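Local coordinates for Lmo2349 protein (Listeria monocytogenes, PDB 4GVO), which probably binds L-cystine or a related amino acid outside the cell and delivers it to an ABC transporter for uptake, at residues Q9-G14 with K69-A74; D91-N96 with N195-F200; V103-N108 with K185-G190. All blocks are in the same frame, centred on the assembly; numbering follows the deposited sequence.

Contact 1: residues Q9-G14 with K69-A74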
ATOM      1  N   GLN A   9       8.371 -21.670  15.085  1.00 20.14           N
ATOM      2  CA  GLN A   9       6.952 -21.303  14.942  0.60 19.91           C
ATOM      3  C   GLN A   9       6.647 -20.844  13.515  1.00 16.59           C
ATOM      4  O   GLN A   9       7.310 -19.962  12.982  1.00 15.63           O
ATOM      5  CB  GLN A   9       6.594 -20.175  15.909  0.60 21.67           C
ATOM      6  CG  GLN A   9       5.096 -19.848  15.978  0.60 20.35           C
ATOM      7  CD  GLN A   9       4.762 -18.673  16.898  0.60 27.58           C
ATOM      8  OE1 GLN A   9       5.548 -18.310  17.773  0.60 31.41           O
ATOM      9  NE2 GLN A   9       3.580 -18.075  16.699  0.60 28.17           N
ATOM     10  N   THR A  10       5.602 -21.416  12.907  1.00 16.72           N
ATOM     11  CA  THR A  10       5.160 -20.994  11.566  1.00 14.47           C
ATOM     12  C   THR A  10       4.275 -19.776  11.693  1.00 13.71           C
ATOM     13  O   THR A  10       3.318 -19.758  12.462  1.00 17.26           O
ATOM     14  CB  THR A  10       4.400 -22.116  10.833  1.00 16.86           C
ATOM     15  OG1 THR A  10       5.283 -23.233  10.724  1.00 26.08           O
ATOM     16  CG2 THR A  10       3.945 -21.672   9.471  1.00 22.77           C
ATOM     17  N   ILE A  11       4.603 -18.759  10.904  1.00 11.47           N
ATOM     18  CA  ILE A  11       3.879 -17.493  10.873  1.00 10.97           C
ATOM     19  C   ILE A  11       3.294 -17.357   9.489  1.00 11.51           C
ATOM     20  O   ILE A  11       4.008 -17.466   8.515  1.00 13.62           O
ATOM     21  CB  ILE A  11       4.855 -16.305  11.141  1.00 12.60           C
ATOM     22  CG1 ILE A  11       5.547 -16.474  12.510  1.00 14.43           C
ATOM     23  CG2 ILE A  11       4.142 -14.983  11.012  1.00 11.64           C
ATOM     24  CD1 ILE A  11       4.604 -16.681  13.699  1.00 14.26           C
ATOM     25  N   THR A  12       1.992 -17.120   9.421  1.00  9.67           N
ATOM     26  CA  THR A  12       1.304 -16.907   8.157  1.00 10.66           C
ATOM     27  C   THR A  12       1.133 -15.425   7.873  1.00  9.76           C
ATOM     28  O   THR A  12       0.596 -14.681   8.686  1.00 11.35           O
ATOM     29  CB  THR A  12      -0.059 -17.614   8.127  1.00 12.44           C
ATOM     30  OG1 THR A  12       0.173 -19.021   8.373  1.00 14.94           O
ATOM     31  CG2 THR A  12      -0.765 -17.458   6.782  1.00 14.92           C
ATOM     32  N   VAL A  13       1.664 -15.020   6.743  1.00  9.45           N
ATOM     33  CA  VAL A  13       1.652 -13.634   6.283  1.00  9.05           C
ATOM     34  C   VAL A  13       0.649 -13.461   5.166  1.00  9.13           C
ATOM     35  O   VAL A  13       0.797 -14.044   4.087  1.00 10.95           O
ATOM     36  CB  VAL A  13       3.067 -13.239   5.771  1.00  9.50           C
ATOM     37  CG1 VAL A  13       3.109 -11.769   5.362  1.00 11.08           C
ATOM     38  CG2 VAL A  13       4.144 -13.549   6.819  1.00 12.82           C
ATOM     39  N   GLY A  14      -0.374 -12.648   5.392  1.00  8.67           N
ATOM     40  CA  GLY A  14      -1.276 -12.292   4.341  1.00  9.37           C
ATOM     41  C   GLY A  14      -0.686 -11.223   3.451  1.00  9.13           C
ATOM     42  O   GLY A  14      -0.166 -10.225   3.943  1.00  9.47           O
ATOM     43  N   LYS A  69      -6.898 -15.552  10.824  1.00 13.79           N
ATOM     44  CA  LYS A  69      -6.563 -16.498   9.755  1.00 15.27           C
ATOM     45  C   LYS A  69      -5.195 -16.232   9.084  1.00 12.95           C
ATOM     46  O   LYS A  69      -4.709 -17.043   8.290  1.00 15.97           O
ATOM     47  CB  LYS A  69      -7.718 -16.579   8.751  1.00 15.32           C
ATOM     48  CG  LYS A  69      -8.978 -17.233   9.355  1.00 19.73           C
ATOM     49  CD  LYS A  69     -10.189 -17.047   8.451  1.00 27.01           C
ATOM     50  CE  LYS A  69     -11.467 -17.593   9.089  1.00 34.84           C
ATOM     51  NZ  LYS A  69     -12.690 -17.030   8.450  1.00 39.91           N
ATOM     52  N   VAL A  70      -4.639 -15.057   9.373  1.00 11.58           N
ATOM     53  CA  VAL A  70      -3.234 -14.761   9.150  1.00 10.96           C
ATOM     54  C   VAL A  70      -2.673 -14.148  10.459  1.00 11.36           C
ATOM     55  O   VAL A  70      -3.431 -13.655  11.294  1.00 12.25           O
ATOM     56  CB  VAL A  70      -2.997 -13.826   7.960  1.00  9.33           C
ATOM     57  CG1 VAL A  70      -3.452 -14.483   6.618  1.00 12.02           C
ATOM     58  CG2 VAL A  70      -3.632 -12.462   8.190  1.00 11.33           C
ATOM     59  N   ASP A  71      -1.355 -14.189  10.622  1.00 10.47           N
ATOM     60  CA  ASP A  71      -0.671 -13.610  11.750  1.00 10.08           C
ATOM     61  C   ASP A  71      -0.122 -12.214  11.530  1.00  9.59           C
ATOM     62  O   ASP A  71       0.013 -11.428  12.477  1.00 10.45           O
ATOM     63  CB  ASP A  71       0.464 -14.536  12.204  1.00 11.11           C
ATOM     64  CG  ASP A  71      -0.011 -15.963  12.487  1.00 13.98           C
ATOM     65  OD1 ASP A  71      -1.009 -16.131  13.234  1.00 17.65           O
ATOM     66  OD2 ASP A  71       0.595 -16.940  11.953  1.00 15.16           O
ATOM     67  N   ILE A  72       0.195 -11.900  10.288  1.00  9.42           N
ATOM     68  CA  ILE A  72       0.770 -10.620   9.886  0.70  9.81           C
ATOM     69  C   ILE A  72       0.206 -10.276   8.554  1.00  8.48           C
ATOM     70  O   ILE A  72      -0.029 -11.195   7.751  1.00 10.34           O
ATOM     71  CB  ILE A  72       2.304 -10.718   9.688  0.70 10.94           C
ATOM     72  CG1 ILE A  72       2.986 -11.109  10.988  0.70 11.12           C
ATOM     73  CG2 ILE A  72       2.878  -9.405   9.147  0.70 11.25           C
ATOM     74  CD1 ILE A  72       4.517 -11.171  10.913  0.70 11.34           C
ATOM     75  N   VAL A  73       0.033  -8.981   8.300  1.00  8.40           N
ATOM     76  CA  VAL A  73      -0.310  -8.506   6.936  1.00  8.08           C
ATOM     77  C   VAL A  73       0.840  -7.640   6.446  1.00  8.07           C
ATOM     78  O   VAL A  73       1.323  -6.757   7.194  1.00  9.44           O
ATOM     79  CB  VAL A  73      -1.640  -7.737   6.941  1.00  8.21           C
ATOM     80  CG1 VAL A  73      -1.863  -6.989   5.624  1.00  8.93           C
ATOM     81  CG2 VAL A  73      -2.796  -8.705   7.206  1.00 10.53           C
ATOM     82  N   ALA A  74       1.248  -7.900   5.204  1.00  8.94           N
ATOM     83  CA  ALA A  74       2.276  -7.115   4.477  1.00  8.69           C
ATOM     84  C   ALA A  74       1.723  -6.687   3.140  1.00  9.03           C
ATOM     85  O   ALA A  74       1.586  -7.522   2.256  1.00 11.51           O
ATOM     86  CB  ALA A  74       3.525  -7.973   4.263  1.00 10.72           C
TER
HETATM   87  O   HOH W   1       0.152 -19.531  11.161  1.00 28.21           O

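Contact 2: residues D91-N96 with N195-F200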
ATOM      1  N   ASP A  91       7.128  -1.232  15.212  1.00 11.91           N
ATOM      2  CA  ASP A  91       7.704   0.114  15.423  0.60 12.37           C
ATOM      3  C   ASP A  91       8.514   0.647  14.271  1.00 13.30           C
ATOM      4  O   ASP A  91       8.683   1.877  14.150  1.00 17.96           O
ATOM      5  CB  ASP A  91       8.618   0.158  16.668  0.60 14.46           C
ATOM      6  CG  ASP A  91       7.845   0.205  17.992  0.60 17.42           C
ATOM      7  OD1 ASP A  91       6.602   0.221  18.014  0.60 18.63           O
ATOM      8  OD2 ASP A  91       8.511   0.233  19.047  0.60 27.07           O
ATOM      9  N   VAL A  92       9.059  -0.237  13.436  1.00 10.78           N
ATOM     10  CA  VAL A  92      10.005   0.193  12.417  1.00 10.30           C
ATOM     11  C   VAL A  92       9.324   0.254  11.042  1.00 10.71           C
ATOM     12  O   VAL A  92       8.891  -0.768  10.519  1.00 10.49           O
ATOM     13  CB  VAL A  92      11.230  -0.729  12.398  1.00 10.40           C
ATOM     14  CG1 VAL A  92      12.215  -0.286  11.321  1.00 11.65           C
ATOM     15  CG2 VAL A  92      11.899  -0.784  13.796  1.00 12.32           C
ATOM     16  N   ALA A  93       9.252   1.431  10.437  1.00  9.79           N
ATOM     17  CA  ALA A  93       8.611   1.594   9.131  1.00  8.76           C
ATOM     18  C   ALA A  93       9.510   1.048   8.037  1.00  8.24           C
ATOM     19  O   ALA A  93      10.768   1.014   8.167  1.00 10.86           O
ATOM     20  CB  ALA A  93       8.371   3.089   8.877  1.00  9.89           C
ATOM     21  N   TYR A  94       8.901   0.611   6.940  1.00  8.94           N
ATOM     22  CA  TYR A  94       9.667   0.186   5.799  1.00  8.66           C
ATOM     23  C   TYR A  94       9.319   0.862   4.466  1.00  8.82           C
ATOM     24  O   TYR A  94       9.852   0.493   3.414  1.00  9.95           O
ATOM     25  CB  TYR A  94       9.691  -1.329   5.686  1.00  8.89           C
ATOM     26  CG  TYR A  94       8.388  -2.029   5.321  1.00  8.82           C
ATOM     27  CD1 TYR A  94       7.498  -2.459   6.304  1.00  9.69           C
ATOM     28  CD2 TYR A  94       8.043  -2.273   3.991  1.00  9.58           C
ATOM     29  CE1 TYR A  94       6.341  -3.137   5.987  1.00  9.58           C
ATOM     30  CE2 TYR A  94       6.913  -2.978   3.655  1.00  9.29           C
ATOM     31  CZ  TYR A  94       6.058  -3.432   4.658  1.00  8.97           C
ATOM     32  OH  TYR A  94       4.916  -4.130   4.395  1.00 10.08           O
ATOM     33  N   ASN A  95       8.490   1.893   4.511  1.00  7.93           N
ATOM     34  CA  ASN A  95       8.264   2.761   3.347  1.00  8.16           C
ATOM     35  C   ASN A  95       7.538   4.028   3.843  1.00  9.51           C
ATOM     36  O   ASN A  95       7.039   4.041   4.979  1.00  9.72           O
ATOM     37  CB  ASN A  95       7.438   2.088   2.228  1.00  9.55           C
ATOM     38  CG  ASN A  95       7.675   2.713   0.887  1.00 10.75           C
ATOM     39  OD1 ASN A  95       8.571   3.574   0.744  1.00 12.13           O
ATOM     40  ND2 ASN A  95       6.898   2.318  -0.092  1.00 11.93           N
ATOM     41  N   ASN A  96       7.470   5.018   2.975  1.00 10.50           N
ATOM     42  CA  ASN A  96       6.582   6.181   3.090  1.00 11.50           C
ATOM     43  C   ASN A  96       5.485   6.043   2.012  1.00 10.34           C
ATOM     44  O   ASN A  96       5.783   5.625   0.913  1.00 13.55           O
ATOM     45  CB  ASN A  96       7.323   7.485   2.678  1.00 16.51           C
ATOM     46  CG  ASN A  96       8.454   7.821   3.563  1.00 21.14           C
ATOM     47  OD1 ASN A  96       9.585   7.948   3.100  1.00 29.89           O
ATOM     48  ND2 ASN A  96       8.189   7.913   4.832  1.00 29.62           N
ATOM     49  N   ASN A 195       0.286  11.489   5.002  1.00  8.87           N
ATOM     50  CA  ASN A 195       1.705  11.168   4.955  1.00  9.42           C
ATOM     51  C   ASN A 195       2.064  10.060   5.969  1.00 10.63           C
ATOM     52  O   ASN A 195       3.032  10.180   6.716  1.00 13.34           O
ATOM     53  CB  ASN A 195       2.584  12.407   5.176  1.00 12.16           C
ATOM     54  CG  ASN A 195       4.026  12.171   4.762  1.00 15.13           C
ATOM     55  OD1 ASN A 195       4.329  11.263   3.961  1.00 16.52           O
ATOM     56  ND2 ASN A 195       4.925  12.934   5.332  1.00 20.24           N
ATOM     57  N   ALA A 196       1.260   8.991   5.976  1.00 10.48           N
ATOM     58  CA  ALA A 196       1.502   7.823   6.822  1.00  9.51           C
ATOM     59  C   ALA A 196       2.715   7.043   6.359  1.00 10.59           C
ATOM     60  O   ALA A 196       3.004   6.952   5.139  1.00 12.00           O
ATOM     61  CB  ALA A 196       0.285   6.927   6.854  1.00 11.02           C
ATOM     62  N   LYS A 197       3.437   6.468   7.306  1.00 10.82           N
ATOM     63  CA  LYS A 197       4.456   5.482   6.953  1.00  9.76           C
ATOM     64  C   LYS A 197       3.827   4.081   6.902  1.00  9.07           C
ATOM     65  O   LYS A 197       2.710   3.871   7.350  1.00  8.71           O
ATOM     66  CB  LYS A 197       5.605   5.553   7.955  1.00 10.26           C
ATOM     67  CG  LYS A 197       6.350   6.882   7.980  1.00 12.83           C
ATOM     68  CD  LYS A 197       7.530   6.932   8.946  1.00 13.33           C
ATOM     69  CE  LYS A 197       8.186   8.322   8.874  1.00 14.25           C
ATOM     70  NZ  LYS A 197       9.383   8.357   9.703  1.00 16.56           N
ATOM     71  N   VAL A 198       4.599   3.148   6.361  1.00  8.41           N
ATOM     72  CA  VAL A 198       4.188   1.776   6.075  1.00  7.13           C
ATOM     73  C   VAL A 198       4.850   0.842   7.097  1.00  7.78           C
ATOM     74  O   VAL A 198       6.068   0.930   7.349  1.00  8.12           O
ATOM     75  CB  VAL A 198       4.607   1.401   4.646  1.00  8.26           C
ATOM     76  CG1 VAL A 198       4.625  -0.131   4.436  1.00  8.85           C
ATOM     77  CG2 VAL A 198       3.701   2.102   3.613  1.00 10.75           C
ATOM     78  N   TYR A 199       4.041  -0.044   7.660  1.00  7.79           N
ATOM     79  CA  TYR A 199       4.445  -0.991   8.651  1.00  7.98           C
ATOM     80  C   TYR A 199       3.750  -2.332   8.403  1.00  7.75           C
ATOM     81  O   TYR A 199       2.771  -2.404   7.678  1.00  8.66           O
ATOM     82  CB  TYR A 199       4.050  -0.516  10.047  1.00  9.57           C
ATOM     83  CG  TYR A 199       4.516   0.857  10.461  1.00  9.91           C
ATOM     84  CD1 TYR A 199       3.804   1.998  10.085  1.00 11.05           C
ATOM     85  CD2 TYR A 199       5.631   1.021  11.251  1.00  9.94           C
ATOM     86  CE1 TYR A 199       4.186   3.253  10.474  1.00 13.54           C
ATOM     87  CE2 TYR A 199       6.046   2.272  11.621  1.00 11.74           C
ATOM     88  CZ  TYR A 199       5.306   3.391  11.237  1.00 11.78           C
ATOM     89  OH  TYR A 199       5.694   4.634  11.635  1.00 17.58           O
ATOM     90  N   PHE A 200       4.219  -3.371   9.084  1.00  8.44           N
ATOM     91  CA  PHE A 200       3.455  -4.612   9.192  1.00  8.22           C
ATOM     92  C   PHE A 200       2.316  -4.462  10.203  1.00  7.87           C
ATOM     93  O   PHE A 200       2.420  -3.678  11.152  1.00  9.71           O
ATOM     94  CB  PHE A 200       4.351  -5.776   9.594  1.00  9.93           C
ATOM     95  CG  PHE A 200       5.474  -6.009   8.629  1.00  9.16           C
ATOM     96  CD1 PHE A 200       5.207  -6.563   7.402  1.00 10.39           C
ATOM     97  CD2 PHE A 200       6.805  -5.660   8.930  1.00 10.19           C
ATOM     98  CE1 PHE A 200       6.195  -6.779   6.488  1.00 10.64           C
ATOM     99  CE2 PHE A 200       7.810  -5.834   7.979  1.00 10.52           C
ATOM    100  CZ  PHE A 200       7.513  -6.427   6.768  1.00 10.69           C
TER
HETATM  101  O   HOH W   2       2.383  -3.691   5.240  1.00  9.24           O
HETATM  102  O   HOH W   3       5.246   8.845   4.762  1.00 27.81           O

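Contact 3: residues V103-N108 with K185-G190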
ATOM      1  N   VAL A 103      -4.623  12.089 -11.389  1.00  8.75           N
ATOM      2  CA  VAL A 103      -5.479  12.339 -12.539  1.00  8.77           C
ATOM      3  C   VAL A 103      -4.781  11.918 -13.834  1.00  8.31           C
ATOM      4  O   VAL A 103      -3.602  11.601 -13.848  1.00  9.54           O
ATOM      5  CB  VAL A 103      -5.848  13.835 -12.608  1.00  8.64           C
ATOM      6  CG1 VAL A 103      -6.683  14.262 -11.389  1.00  9.10           C
ATOM      7  CG2 VAL A 103      -4.580  14.692 -12.766  1.00 11.05           C
ATOM      8  N   LEU A 104      -5.533  11.886 -14.927  1.00 10.42           N
ATOM      9  CA  LEU A 104      -4.898  11.768 -16.259  1.00 11.37           C
ATOM     10  C   LEU A 104      -3.905  12.907 -16.472  1.00 11.15           C
ATOM     11  O   LEU A 104      -4.140  14.043 -16.070  1.00 10.96           O
ATOM     12  CB  LEU A 104      -5.934  11.882 -17.312  1.00 14.88           C
ATOM     13  CG  LEU A 104      -6.750  10.763 -17.715  1.00 20.82           C
ATOM     14  CD1 LEU A 104      -7.521  11.292 -18.960  1.00 20.91           C
ATOM     15  CD2 LEU A 104      -5.902   9.531 -18.050  1.00 19.69           C
ATOM     16  N   ASP A 105      -2.801  12.621 -17.138  1.00 12.79           N
ATOM     17  CA  ASP A 105      -1.765  13.617 -17.313  1.00 12.25           C
ATOM     18  C   ASP A 105      -2.275  14.878 -18.018  1.00 11.47           C
ATOM     19  O   ASP A 105      -1.809  15.983 -17.731  1.00 13.54           O
ATOM     20  CB  ASP A 105      -0.589  13.016 -18.084  1.00 15.74           C
ATOM     21  CG  ASP A 105       0.560  13.947 -18.155  1.00 18.83           C
ATOM     22  OD1 ASP A 105       1.274  14.095 -17.146  1.00 19.69           O
ATOM     23  OD2 ASP A 105       0.719  14.562 -19.229  1.00 24.27           O
ATOM     24  N   SER A 106      -3.269  14.712 -18.892  1.00 11.72           N
ATOM     25  CA  SER A 106      -3.833  15.866 -19.642  1.00 11.24           C
ATOM     26  C   SER A 106      -4.759  16.759 -18.792  1.00  9.81           C
ATOM     27  O   SER A 106      -5.179  17.838 -19.229  1.00 12.42           O
ATOM     28  CB  SER A 106      -4.596  15.355 -20.885  1.00 12.20           C
ATOM     29  OG  SER A 106      -5.668  14.520 -20.499  1.00 13.74           O
ATOM     30  N   ASN A 107      -5.163  16.270 -17.622  1.00 10.02           N
ATOM     31  CA  ASN A 107      -6.209  16.960 -16.835  1.00  9.76           C
ATOM     32  C   ASN A 107      -5.570  17.958 -15.872  1.00 10.83           C
ATOM     33  O   ASN A 107      -4.782  17.564 -14.997  1.00 11.44           O
ATOM     34  CB  ASN A 107      -7.029  15.933 -16.087  1.00  9.33           C
ATOM     35  CG  ASN A 107      -8.287  16.495 -15.445  1.00  8.84           C
ATOM     36  OD1 ASN A 107      -8.546  17.709 -15.527  1.00 10.17           O
ATOM     37  ND2 ASN A 107      -9.066  15.615 -14.799  1.00  9.48           N
ATOM     38  N   ASN A 108      -5.854  19.242 -16.075  1.00 10.16           N
ATOM     39  CA  ASN A 108      -5.421  20.303 -15.187  1.00  8.96           C
ATOM     40  C   ASN A 108      -6.567  20.976 -14.444  1.00 10.06           C
ATOM     41  O   ASN A 108      -6.406  22.055 -13.862  1.00 11.10           O
ATOM     42  CB  ASN A 108      -4.619  21.304 -15.988  1.00 10.24           C
ATOM     43  CG  ASN A 108      -3.347  20.668 -16.532  1.00 11.27           C
ATOM     44  OD1 ASN A 108      -2.524  20.216 -15.742  1.00 13.92           O
ATOM     45  ND2 ASN A 108      -3.185  20.625 -17.860  1.00 13.05           N
ATOM     46  N   LYS A 185      -1.313   7.541 -18.979  1.00 14.08           N
ATOM     47  CA  LYS A 185      -0.387   8.273 -18.063  1.00 12.60           C
ATOM     48  C   LYS A 185      -1.164   9.018 -17.005  1.00 13.43           C
ATOM     49  O   LYS A 185      -2.093   9.780 -17.304  1.00 15.48           O
ATOM     50  CB  LYS A 185       0.473   9.259 -18.851  1.00 14.72           C
ATOM     51  CG  LYS A 185       1.249   8.673 -20.015  1.00 19.21           C
ATOM     52  CD  LYS A 185       2.225   7.566 -19.628  1.00 22.48           C
ATOM     53  CE  LYS A 185       2.999   7.155 -20.888  1.00 22.72           C
ATOM     54  NZ  LYS A 185       4.015   6.115 -20.605  1.00 22.80           N
ATOM     55  N   GLU A 186      -0.743   8.818 -15.767  1.00 13.06           N
ATOM     56  CA  GLU A 186      -1.322   9.485 -14.615  1.00 11.91           C
ATOM     57  C   GLU A 186      -0.326  10.441 -14.037  1.00 10.18           C
ATOM     58  O   GLU A 186       0.883  10.360 -14.270  1.00 12.01           O
ATOM     59  CB  GLU A 186      -1.671   8.461 -13.562  1.00 15.37           C
ATOM     60  CG  GLU A 186      -2.772   7.515 -14.000  1.00 17.65           C
ATOM     61  CD  GLU A 186      -3.087   6.444 -12.974  1.00 21.92           C
ATOM     62  OE1 GLU A 186      -2.531   6.497 -11.868  1.00 30.05           O
ATOM     63  OE2 GLU A 186      -3.819   5.475 -13.300  1.00 23.52           O
ATOM     64  N   LYS A 187      -0.827  11.412 -13.297  1.00 10.42           N
ATOM     65  CA  LYS A 187       0.055  12.354 -12.560  1.00  9.22           C
ATOM     66  C   LYS A 187      -0.578  12.680 -11.208  1.00  8.13           C
ATOM     67  O   LYS A 187      -1.806  12.770 -11.104  1.00  8.99           O
ATOM     68  CB  LYS A 187       0.368  13.611 -13.376  1.00 11.60           C
ATOM     69  CG  LYS A 187      -0.783  14.569 -13.508  1.00 12.17           C
ATOM     70  CD  LYS A 187      -0.411  15.779 -14.335  1.00 11.35           C
ATOM     71  CE  LYS A 187      -1.631  16.658 -14.539  1.00 13.12           C
ATOM     72  NZ  LYS A 187      -1.318  17.706 -15.543  1.00 16.92           N
ATOM     73  N   VAL A 188       0.268  12.906 -10.200  1.00  9.44           N
ATOM     74  CA  VAL A 188      -0.213  13.465  -8.930  1.00 10.14           C
ATOM     75  C   VAL A 188      -0.417  14.966  -9.088  1.00 10.17           C
ATOM     76  O   VAL A 188       0.302  15.648  -9.856  1.00 10.64           O
ATOM     77  CB  VAL A 188       0.763  13.152  -7.745  1.00 10.63           C
ATOM     78  CG1 VAL A 188       0.826  11.645  -7.506  1.00 11.44           C
ATOM     79  CG2 VAL A 188       2.154  13.745  -7.954  1.00 12.11           C
ATOM     80  N   VAL A 189      -1.416  15.485  -8.385  1.00  9.33           N
ATOM     81  CA  VAL A 189      -1.726  16.911  -8.384  1.00  9.64           C
ATOM     82  C   VAL A 189      -2.010  17.331  -6.958  1.00 11.27           C
ATOM     83  O   VAL A 189      -2.419  16.531  -6.125  1.00 11.07           O
ATOM     84  CB  VAL A 189      -2.897  17.292  -9.308  1.00  9.03           C
ATOM     85  CG1 VAL A 189      -2.534  17.044 -10.770  1.00 10.66           C
ATOM     86  CG2 VAL A 189      -4.179  16.587  -8.932  1.00 11.25           C
ATOM     87  N   GLY A 190      -1.864  18.609  -6.673  1.00 10.70           N
ATOM     88  CA  GLY A 190      -2.346  19.127  -5.426  1.00 10.72           C
ATOM     89  C   GLY A 190      -1.466  18.781  -4.252  1.00 11.22           C
ATOM     90  O   GLY A 190      -0.305  18.326  -4.375  1.00 11.57           O
TER
HETATM   91  O   HOH W   4       2.434  11.854 -15.911  1.00 26.96           O

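Contact 1: residues Q9-G14 with K69-A74
T12 and D71 meet through both backbone and side chain. The amide N of T12 gives a nearly straight hydrogen bond to OD2 of D71, 2.9 Å long, reaching the anti side of the carboxylate. With D71 CG beside its own backbone N (chi1 -54°), the carboxylate comes within range of that amide. In return T12 O accepts two amides, D71 N at 2.8 Å and the longer I72 N. A water joins D71 OD2 to T12 OG1.

Further on the pairing is regular and parallel. G14 N bonds to I72 O at 2.8 Å, and A74 N bonds to G14 O at 3.0 Å. This places strand 9-15 beside strand 72-73 in the ligand-binding fold of a family 3 solute-binding protein. Strand 49-55 pairs with the other edge of strand 9-15.

Apolar contacts line one face. I11 CG2 touches I72 CD1 at 3.8 Å, and V13 CG1 meets A74 CB at 4.0 Å. On the other face V70 CG1 lies 3.8 Å from G14 CA.

D71 OD2 accepts T12 N, a role a backbone carbonyl would play in a regular ladder, so hydrogen bonding continues into the loop before strand 72-73.

Contact 2: residues D91-N96 with N195-F200
Y94, just before strand 95-104, stacks on F200 of strand 191-202. Both strands belong to the mixed sheet of this periplasmic binding protein fold, and here they run antiparallel and are only weakly paired. Two backbone bonds join 91-96 to 195-200: Y94 N to V198 O, and V198 N to N95 O, each 2.9 Å. The second donor stands well above the carbonyl plane of N95.

The packed part is aromatic. The rings of Y94 and F200 form an offset stack, with centroids 4.5 Å apart and planes at 27°. CE1 of Y94 sits over the centre of the F200 ring. V198 CG1 covers one face of the Y94 ring, 3.7 Å from its centroid, in a CH-pi contact. Y94 holds CG between its backbone N and carbonyl carbon (chi1 69°), which swings the ring in between V198 and F200. A93 CB lies over a face of the Y199 ring, 4.1 Å from the centroid. Helix 34-44 also packs on Y94 and F200, and D35 bonds to the tyrosine hydroxyl.

The other end is looser and more exposed. N96 and K197 run side by side, pointing the same way, and N96 ND2 lies 3.8 Å from K197 CG. Their polar ends look elsewhere: N96 OD1 to K240 NZ, and K197 NZ to the carbonyl of Y243. N195 reaches across by way of a water: N96 ND2 donates to this water, which lies 2.7 Å from N195 OD1.

Contact 3: residues V103-N108 with K185-G190
K187 lies against V103 and D105, and its side chain climbs across the turn that follows V103. A chi1 of 73° turns the extended chain of K187 up over D105. K187 CB lies 3.9 Å from D105 OD1. K187 CG packs on V103 CG2, also at 3.9 Å. K187 CD lies equally near D105 OD1 and D105 O, 3.7 Å from each. K187 CE touches the carbonyl oxygens of D105 and N107. K187 NZ then donates two hydrogen bonds: D105 O and N108 OD1 each lie 2.8 Å from K187 NZ. The second meets the amide oxygen from above its plane. The D105 carboxylate is not in contact with the ammonium group: D105 OD1 and K187 NZ are 4.7 Å apart. Their opposite charges may still attract.

Below the lysine the backbones form an antiparallel pair in the mixed sheet of this solute-binding fold. V103 and K187 are a hydrogen-bonded pair, with V103 N to K187 O at 2.9 Å and K187 N to V103 O at 2.8 Å. L104 and E186 follow as a non-hydrogen-bonded pair. Strand 95-104 then ends in a type I beta turn from L104 to N107. D105 N, inside the turn, still bonds to K185 O.

On the same face as K187, V103 CG2 meets V189 CG1, the two side chains crossing at about a right angle. I110 and A167 also pack on V103. At the outer edge a water donates to both D105 OD1 and E186 O.

Overall arrangement
All three contacts reach the same mixed sheet, which passes from one side of the chain's centre to the other. Contacts 1 and 2 have centres about 18 Å apart and touch directly: A74 CB packs on F200 CE1 at 3.7 Å. Contacts 2 and 3 share strand 95-104, with centres about 26 Å apart, and contact 3 is nested in the loop that contact 2 closes. The nearest atoms of contacts 1 and 3 are about 20 Å apart. Contact 2 is closest to the pocket. The V198 side chain is about 5 Å from the bound histidine, and N95 bonds to Q76, a pocket residue. The E186 side chain is about 11 Å from that histidine.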